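Oligopeptide-binding protein oppA (Lactococcus lactis, PDB 3DRF) binds oligopeptides in a voluminous cavity and serves as the receptor of the OppABCDF ABC transporter, which takes them up into the cell. Local coordinates at residues Q69-F81 with M182-V194. Residues are numbered along the deposited sequence; the frame is centred on the assembly and turned at random. Where two conformers were deposited one is given.
Sequences QDGLFFTDSGFKF and MTQSGNGYFLETV
The Phe81 ring lies against the chain of 182-194. Ser185 N sits over one face of the ring, offset toward its rim. Met182 O and Asn187 ND2 lie at the ring edge, near its plane. Phe81 CE2 also reaches Phe190 CZ at 3.5 Å; the two rings meet obliquely, with planes 33° apart. With CG beside its own backbone N (chi1 -63°), Phe81 turns its outer atoms toward Ser185 and Glu192. The Glu192 carboxylate stands at the ring edge, its plane turned 70° from the ring. Glu192 CG meets the Phe73 ring at its edge; Glu192 CB is 3.8 Å from Phe73 CD2.

Within its own segment, Ser185 OG donates to Glu192 OE1 at 2.6 Å and Gly186 N to Glu192 OE2 at 2.8 Å, each through a syn lone pair. A water donates to OE1 and accepts from Phe73 N. Asn187 ND2 donates to Gln184 O, and its OD1 forms an Asx turn with Tyr189 N.

Two single bridges tie the backbones, each a non-hydrogen-bonded antiparallel pair. Around Lys80 and Gln184, Ser185 N donates to Phe79 O at 2.9 Å and Phe81 N to Thr183 O. Around Gly71 and Thr193, Leu72 N donates to Glu192 O at 2.8 Å, and Val194 N bonds Asp70 O weakly. Next to the Lys80 bridge, Ser185 CB packs tightly on Thr75 CG2, 3.5 Å away. Ser185 also touches an apolar side chain of the bound peptide.

The contact joins a small hairpin, 74-75 with 81-82 around a type I turn at 76-79, to an irregular loop, beside the peptide site of a Venus flytrap binding protein in its closed state.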
ATOM      1  N   GLN A  69      -4.139   4.235 -12.709  1.00  6.93           N
ATOM      2  CA  GLN A  69      -2.754   3.968 -13.236  1.00  6.30           C
ATOM      3  C   GLN A  69      -2.767   2.771 -14.212  1.00  6.56           C
ATOM      4  O   GLN A  69      -1.903   1.969 -14.252  1.00  6.02           O
ATOM      5  CB  GLN A  69      -1.747   3.837 -12.070  1.00  6.77           C
ATOM      6  CG  GLN A  69      -1.700   5.106 -11.238  1.00  7.37           C
ATOM      7  CD  GLN A  69      -1.019   4.919  -9.881  1.00  7.52           C
ATOM      8  OE1 GLN A  69      -0.206   5.704  -9.488  1.00 10.89           O
ATOM      9  NE2 GLN A  69      -1.344   3.846  -9.223  1.00  7.67           N
ATOM     10  N   ASP A  70      -3.809   2.781 -15.026  1.00  6.13           N
ATOM     11  CA  ASP A  70      -3.961   1.930 -16.211  1.00  6.62           C
ATOM     12  C   ASP A  70      -3.988   0.416 -15.911  1.00  6.59           C
ATOM     13  O   ASP A  70      -3.380  -0.396 -16.522  1.00  6.54           O
ATOM     14  CB  ASP A  70      -2.950   2.353 -17.304  1.00  7.09           C
ATOM     15  CG  ASP A  70      -3.174   3.801 -17.721  1.00  6.98           C
ATOM     16  OD1 ASP A  70      -4.356   4.147 -17.859  1.00  7.44           O
ATOM     17  OD2 ASP A  70      -2.222   4.503 -17.864  1.00  7.26           O
ATOM     18  N   GLY A  71      -4.806   0.136 -14.920  1.00  7.21           N
ATOM     19  CA  GLY A  71      -5.175  -1.231 -14.590  1.00  6.86           C
ATOM     20  C   GLY A  71      -5.921  -1.911 -15.725  1.00  6.79           C
ATOM     21  O   GLY A  71      -6.702  -1.274 -16.433  1.00  8.02           O
ATOM     22  N   LEU A  72      -5.663  -3.203 -15.908  1.00  6.95           N
ATOM     23  CA  LEU A  72      -6.170  -3.954 -17.072  1.00  6.59           C
ATOM     24  C   LEU A  72      -7.388  -4.858 -16.842  1.00  6.88           C
ATOM     25  O   LEU A  72      -8.119  -5.076 -17.736  1.00  8.00           O
ATOM     26  CB  LEU A  72      -5.039  -4.852 -17.633  1.00  6.58           C
ATOM     27  CG  LEU A  72      -3.906  -4.118 -18.334  1.00  6.82           C
ATOM     28  CD1 LEU A  72      -2.857  -5.126 -18.701  1.00  8.95           C
ATOM     29  CD2 LEU A  72      -4.443  -3.343 -19.621  1.00  7.72           C
ATOM     30  N   PHE A  73      -7.493  -5.415 -15.640  1.00  7.22           N
ATOM     31  CA  PHE A  73      -8.421  -6.558 -15.431  1.00  7.77           C
ATOM     32  C   PHE A  73      -9.632  -6.215 -14.574  1.00  8.20           C
ATOM     33  O   PHE A  73      -9.544  -5.512 -13.613  1.00  9.85           O
ATOM     34  CB  PHE A  73      -7.660  -7.719 -14.784  1.00  8.12           C
ATOM     35  CG  PHE A  73      -6.405  -8.123 -15.533  1.00  7.30           C
ATOM     36  CD1 PHE A  73      -6.495  -8.593 -16.828  1.00  8.08           C
ATOM     37  CD2 PHE A  73      -5.164  -8.033 -14.925  1.00  6.81           C
ATOM     38  CE1 PHE A  73      -5.339  -8.950 -17.563  1.00  8.19           C
ATOM     39  CE2 PHE A  73      -3.985  -8.385 -15.647  1.00  7.11           C
ATOM     40  CZ  PHE A  73      -4.078  -8.837 -16.981  1.00  7.48           C
ATOM     41  N   PHE A  74     -10.757  -6.798 -14.919  1.00  8.38           N
ATOM     42  CA  PHE A  74     -11.942  -6.739 -14.083  1.00  8.40           C
ATOM     43  C   PHE A  74     -11.905  -7.934 -13.138  1.00  8.42           C
ATOM     44  O   PHE A  74     -11.257  -8.907 -13.406  1.00  8.00           O
ATOM     45  CB  PHE A  74     -13.220  -6.809 -14.949  1.00  9.04           C
ATOM     46  CG  PHE A  74     -13.637  -5.474 -15.621  1.00  9.79           C
ATOM     47  CD1 PHE A  74     -12.887  -4.349 -15.493  1.00 10.24           C
ATOM     48  CD2 PHE A  74     -14.808  -5.407 -16.362  1.00 10.85           C
ATOM     49  CE1 PHE A  74     -13.292  -3.144 -16.091  1.00 11.66           C
ATOM     50  CE2 PHE A  74     -15.201  -4.189 -16.973  1.00 11.12           C
ATOM     51  CZ  PHE A  74     -14.419  -3.118 -16.834  1.00 11.93           C
ATOM     52  N   THR A  75     -12.638  -7.784 -12.043  1.00  8.40           N
ATOM     53  CA  THR A  75     -12.805  -8.854 -11.047  1.00  9.06           C
ATOM     54  C   THR A  75     -14.230  -8.916 -10.567  1.00  9.39           C
ATOM     55  O   THR A  75     -14.986  -8.031 -10.791  1.00  8.91           O
ATOM     56  CB  THR A  75     -11.903  -8.690  -9.770  1.00  9.62           C
ATOM     57  OG1 THR A  75     -12.413  -7.618  -8.959  1.00 11.23           O
ATOM     58  CG2 THR A  75     -10.407  -8.410 -10.126  1.00  9.70           C
ATOM     59  N   ASP A  76     -14.543 -10.023  -9.929  1.00  9.15           N
ATOM     60  CA  ASP A  76     -15.804 -10.141  -9.156  1.00  9.68           C
ATOM     61  C   ASP A  76     -15.618  -9.549  -7.766  1.00  9.98           C
ATOM     62  O   ASP A  76     -14.600  -8.995  -7.493  1.00  9.83           O
ATOM     63  CB  ASP A  76     -16.311 -11.587  -9.112  1.00  9.71           C
ATOM     64  CG  ASP A  76     -15.378 -12.550  -8.365  1.00 11.19           C
ATOM     65  OD1 ASP A  76     -14.550 -12.139  -7.618  1.00  9.78           O
ATOM     66  OD2 ASP A  76     -15.569 -13.726  -8.595  1.00 12.94           O
ATOM     67  N   SER A  77     -16.641  -9.655  -6.911  1.00 10.67           N
ATOM     68  CA  SER A  77     -16.586  -9.035  -5.607  1.00 11.60           C
ATOM     69  C   SER A  77     -15.634  -9.746  -4.631  1.00 11.35           C
ATOM     70  O   SER A  77     -15.348  -9.221  -3.611  1.00 12.82           O
ATOM     71  CB  SER A  77     -17.988  -8.996  -4.966  1.00 11.95           C
ATOM     72  OG  SER A  77     -18.456 -10.314  -4.790  1.00 13.95           O
ATOM     73  N   GLY A  78     -15.176 -10.929  -4.990  1.00 10.39           N
ATOM     74  CA  GLY A  78     -14.119 -11.648  -4.253  1.00 10.04           C
ATOM     75  C   GLY A  78     -12.689 -11.475  -4.805  1.00  9.43           C
ATOM     76  O   GLY A  78     -11.765 -12.142  -4.438  1.00 10.47           O
ATOM     77  N   PHE A  79     -12.568 -10.528  -5.740  1.00  8.77           N
ATOM     78  CA  PHE A  79     -11.269 -10.072  -6.360  1.00  8.41           C
ATOM     79  C   PHE A  79     -10.723 -11.109  -7.372  1.00  8.27           C
ATOM     80  O   PHE A  79      -9.596 -11.004  -7.818  1.00  8.68           O
ATOM     81  CB  PHE A  79     -10.196  -9.670  -5.290  1.00  8.66           C
ATOM     82  CG  PHE A  79     -10.723  -8.693  -4.262  1.00  9.50           C
ATOM     83  CD1 PHE A  79     -11.132  -7.445  -4.661  1.00 10.92           C
ATOM     84  CD2 PHE A  79     -10.864  -9.043  -2.973  1.00 10.24           C
ATOM     85  CE1 PHE A  79     -11.668  -6.527  -3.728  1.00 11.34           C
ATOM     86  CE2 PHE A  79     -11.366  -8.118  -2.046  1.00 11.88           C
ATOM     87  CZ  PHE A  79     -11.779  -6.887  -2.454  1.00 12.03           C
ATOM     88  N   LYS A  80     -11.487 -12.080  -7.692  1.00  8.76           N
ATOM     89  CA  LYS A  80     -11.106 -13.080  -8.668  1.00  9.33           C
ATOM     90  C   LYS A  80     -11.217 -12.504 -10.081  1.00  9.02           C
ATOM     91  O   LYS A  80     -12.194 -11.858 -10.391  1.00  9.52           O
ATOM     92  CB  LYS A  80     -12.054 -14.302  -8.533  1.00 10.65           C
ATOM     93  CG  LYS A  80     -11.673 -15.460  -9.390  1.00 15.82           C
ATOM     94  CD  LYS A  80     -12.797 -16.506  -9.683  1.00 20.96           C
ATOM     95  CE  LYS A  80     -13.507 -17.103  -8.501  1.00 23.79           C
ATOM     96  NZ  LYS A  80     -14.477 -18.201  -8.830  1.00 25.62           N
ATOM     97  N   PHE A  81     -10.229 -12.673 -10.924  1.00  8.57           N
ATOM     98  CA  PHE A  81     -10.287 -12.139 -12.306  1.00  8.47           C
ATOM     99  C   PHE A  81     -11.471 -12.701 -13.074  1.00  9.17           C
ATOM    100  O   PHE A  81     -11.768 -13.862 -12.988  1.00 10.77           O
ATOM    101  CB  PHE A  81      -9.018 -12.510 -13.117  1.00  8.32           C
ATOM    102  CG  PHE A  81      -7.726 -11.924 -12.562  1.00  7.58           C
ATOM    103  CD1 PHE A  81      -7.523 -10.561 -12.540  1.00  7.51           C
ATOM    104  CD2 PHE A  81      -6.729 -12.741 -12.083  1.00  7.55           C
ATOM    105  CE1 PHE A  81      -6.345 -10.015 -12.072  1.00  8.13           C
ATOM    106  CE2 PHE A  81      -5.541 -12.216 -11.583  1.00  8.31           C
ATOM    107  CZ  PHE A  81      -5.344 -10.877 -11.582  1.00  7.59           C
ATOM    108  N   MET A 182      -2.719 -16.494  -7.942  1.00  6.29           N
ATOM    109  CA  MET A 182      -2.728 -15.995  -9.335  1.00  6.53           C
ATOM    110  C   MET A 182      -4.108 -15.815  -9.965  1.00  6.71           C
ATOM    111  O   MET A 182      -4.235 -15.160 -10.927  1.00  8.00           O
ATOM    112  CB  MET A 182      -1.856 -16.885 -10.220  1.00  6.06           C
ATOM    113  CG  MET A 182      -0.351 -16.579 -10.045  1.00  6.12           C
ATOM    114  SD  MET A 182       0.537 -17.787 -11.080  1.00  6.73           S
ATOM    115  CE  MET A 182       2.261 -17.187 -10.935  1.00  6.67           C
ATOM    116  N   THR A 183      -5.093 -16.456  -9.362  1.00  7.17           N
ATOM    117  CA  THR A 183      -6.495 -16.293  -9.790  1.00  7.98           C
ATOM    118  C   THR A 183      -7.126 -14.954  -9.319  1.00  7.24           C
ATOM    119  O   THR A 183      -8.190 -14.630  -9.761  1.00  7.20           O
ATOM    120  CB  THR A 183      -7.366 -17.443  -9.259  1.00  9.22           C
ATOM    121  OG1 THR A 183      -7.171 -17.508  -7.854  1.00 10.26           O
ATOM    122  CG2 THR A 183      -6.983 -18.790  -9.927  1.00 11.21           C
ATOM    123  N   GLN A 184      -6.397 -14.184  -8.522  0.60  6.67           N
ATOM    124  CA  GLN A 184      -6.957 -13.038  -7.829  0.60  6.43           C
ATOM    125  C   GLN A 184      -6.122 -11.786  -8.114  0.60  6.02           C
ATOM    126  O   GLN A 184      -4.883 -11.820  -8.079  0.60  5.73           O
ATOM    127  CB  GLN A 184      -6.978 -13.351  -6.326  0.60  7.01           C
ATOM    128  CG  GLN A 184      -7.792 -12.398  -5.449  0.60  7.44           C
ATOM    129  CD  GLN A 184      -8.230 -13.020  -4.123  0.60  7.72           C
ATOM    130  OE1 GLN A 184      -8.544 -14.217  -4.073  0.60  8.71           O
ATOM    131  NE2 GLN A 184      -8.317 -12.195  -3.055  0.60  3.70           N
ATOM    132  N   SER A 185      -6.789 -10.671  -8.376  1.00  6.36           N
ATOM    133  CA  SER A 185      -6.109  -9.413  -8.588  1.00  6.64           C
ATOM    134  C   SER A 185      -5.334  -9.072  -7.297  1.00  6.78           C
ATOM    135  O   SER A 185      -5.748  -9.370  -6.193  1.00  7.38           O
ATOM    136  CB  SER A 185      -7.119  -8.318  -8.962  1.00  6.89           C
ATOM    137  OG  SER A 185      -6.449  -7.099  -9.185  1.00  7.65           O
ATOM    138  N   GLY A 186      -4.179  -8.444  -7.491  1.00  5.88           N
ATOM    139  CA  GLY A 186      -3.301  -8.054  -6.382  1.00  7.05           C
ATOM    140  C   GLY A 186      -2.351  -9.177  -5.983  1.00  6.66           C
ATOM    141  O   GLY A 186      -1.664  -9.030  -5.030  1.00  8.51           O
ATOM    142  N   ASN A 187      -2.303 -10.270  -6.732  1.00  5.92           N
ATOM    143  CA  ASN A 187      -1.395 -11.396  -6.361  1.00  5.91           C
ATOM    144  C   ASN A 187       0.148 -11.073  -6.353  1.00  5.64           C
ATOM    145  O   ASN A 187       0.881 -11.680  -5.676  1.00  5.63           O
ATOM    146  CB  ASN A 187      -1.722 -12.637  -7.250  1.00  5.85           C
ATOM    147  CG  ASN A 187      -1.317 -12.457  -8.721  1.00  5.19           C
ATOM    148  OD1 ASN A 187      -0.174 -12.467  -9.074  1.00  6.54           O
ATOM    149  ND2 ASN A 187      -2.304 -12.252  -9.560  1.00  6.26           N
ATOM    150  N   GLY A 188       0.552 -10.093  -7.169  1.00  5.37           N
ATOM    151  CA  GLY A 188       1.937  -9.590  -7.217  1.00  5.00           C
ATOM    152  C   GLY A 188       2.899 -10.411  -8.069  1.00  5.06           C
ATOM    153  O   GLY A 188       3.953  -9.976  -8.351  1.00  5.94           O
ATOM    154  N   TYR A 189       2.507 -11.607  -8.483  1.00  5.72           N
ATOM    155  CA  TYR A 189       3.356 -12.518  -9.320  1.00  5.69           C
ATOM    156  C   TYR A 189       3.329 -12.177 -10.816  1.00  5.86           C
ATOM    157  O   TYR A 189       4.233 -12.483 -11.510  1.00  6.00           O
ATOM    158  CB  TYR A 189       3.004 -13.992  -9.034  1.00  5.77           C
ATOM    159  CG  TYR A 189       3.452 -14.411  -7.634  1.00  5.91           C
ATOM    160  CD1 TYR A 189       4.767 -14.706  -7.388  1.00  5.77           C
ATOM    161  CD2 TYR A 189       2.559 -14.448  -6.554  1.00  5.07           C
ATOM    162  CE1 TYR A 189       5.219 -15.081  -6.122  1.00  6.01           C
ATOM    163  CE2 TYR A 189       2.991 -14.801  -5.259  1.00  5.68           C
ATOM    164  CZ  TYR A 189       4.335 -15.115  -5.064  1.00  5.32           C
ATOM    165  OH  TYR A 189       4.834 -15.463  -3.827  1.00  5.87           O
ATOM    166  N   PHE A 190       2.264 -11.530 -11.265  1.00  5.68           N
ATOM    167  CA  PHE A 190       2.247 -10.857 -12.583  1.00  5.88           C
ATOM    168  C   PHE A 190       1.551  -9.528 -12.365  1.00  5.92           C
ATOM    169  O   PHE A 190       0.726  -9.375 -11.525  1.00  6.41           O
ATOM    170  CB  PHE A 190       1.645 -11.700 -13.716  1.00  6.35           C
ATOM    171  CG  PHE A 190       0.186 -12.074 -13.527  1.00  5.81           C
ATOM    172  CD1 PHE A 190      -0.842 -11.244 -14.000  1.00  7.10           C
ATOM    173  CD2 PHE A 190      -0.161 -13.291 -12.894  1.00  6.84           C
ATOM    174  CE1 PHE A 190      -2.192 -11.626 -13.833  1.00  8.06           C
ATOM    175  CE2 PHE A 190      -1.486 -13.640 -12.733  1.00  7.10           C
ATOM    176  CZ  PHE A 190      -2.493 -12.857 -13.200  1.00  7.41           C
ATOM    177  N   LEU A 191       1.977  -8.559 -13.139  1.00  5.54           N
ATOM    178  CA  LEU A 191       1.510  -7.168 -12.996  1.00  5.19           C
ATOM    179  C   LEU A 191       0.250  -6.943 -13.837  1.00  5.13           C
ATOM    180  O   LEU A 191      -0.081  -7.716 -14.697  1.00  5.98           O
ATOM    181  CB  LEU A 191       2.654  -6.162 -13.377  1.00  5.23           C
ATOM    182  CG  LEU A 191       3.964  -6.335 -12.539  1.00  5.37           C
ATOM    183  CD1 LEU A 191       5.101  -5.412 -13.041  1.00  7.37           C
ATOM    184  CD2 LEU A 191       3.665  -6.106 -10.993  1.00  7.45           C
ATOM    185  N   GLU A 192      -0.393  -5.810 -13.582  1.00  5.13           N
ATOM    186  CA  GLU A 192      -1.759  -5.603 -14.093  1.00  5.66           C
ATOM    187  C   GLU A 192      -1.972  -4.262 -14.725  1.00  5.78           C
ATOM    188  O   GLU A 192      -3.082  -3.870 -14.908  1.00  6.72           O
ATOM    189  CB  GLU A 192      -2.794  -5.810 -12.938  1.00  5.84           C
ATOM    190  CG  GLU A 192      -2.644  -7.163 -12.183  1.00  6.32           C
ATOM    191  CD  GLU A 192      -3.693  -7.373 -11.110  1.00  6.93           C
ATOM    192  OE1 GLU A 192      -4.827  -6.933 -11.249  1.00  7.58           O
ATOM    193  OE2 GLU A 192      -3.346  -8.010 -10.159  1.00  7.44           O
ATOM    194  N   THR A 193      -0.891  -3.557 -15.046  1.00  5.38           N
ATOM    195  CA  THR A 193      -0.975  -2.229 -15.683  1.00  5.61           C
ATOM    196  C   THR A 193      -0.105  -2.181 -16.937  1.00  5.73           C
ATOM    197  O   THR A 193       0.746  -2.981 -17.108  1.00  5.71           O
ATOM    198  CB  THR A 193      -0.516  -1.110 -14.687  1.00  5.73           C
ATOM    199  OG1 THR A 193       0.856  -1.333 -14.317  1.00  6.21           O
ATOM    200  CG2 THR A 193      -1.375  -1.119 -13.396  1.00  6.38           C
ATOM    201  N   VAL A 194      -0.401  -1.190 -17.771  1.00  5.79           N
ATOM    202  CA  VAL A 194       0.399  -0.832 -18.962  1.00  6.04           C
ATOM    203  C   VAL A 194       1.021   0.568 -18.806  1.00  5.73           C
ATOM    204  O   VAL A 194       0.566   1.376 -18.097  1.00  5.93           O
ATOM    205  CB  VAL A 194      -0.492  -0.860 -20.265  1.00  6.38           C
ATOM    206  CG1 VAL A 194      -0.740  -2.302 -20.710  1.00  6.31           C
ATOM    207  CG2 VAL A 194      -1.832  -0.110 -20.085  1.00  6.15           C
TER
HETATM  208  O   HOH W   1       0.394   4.041 -17.315  1.00  6.62           O
HETATM  209  O   HOH W   2      -6.212  -5.026 -12.878  1.00  8.82           O
HETATM  210  O   HOH W   3      -9.531 -15.995 -11.828  1.00 14.29           O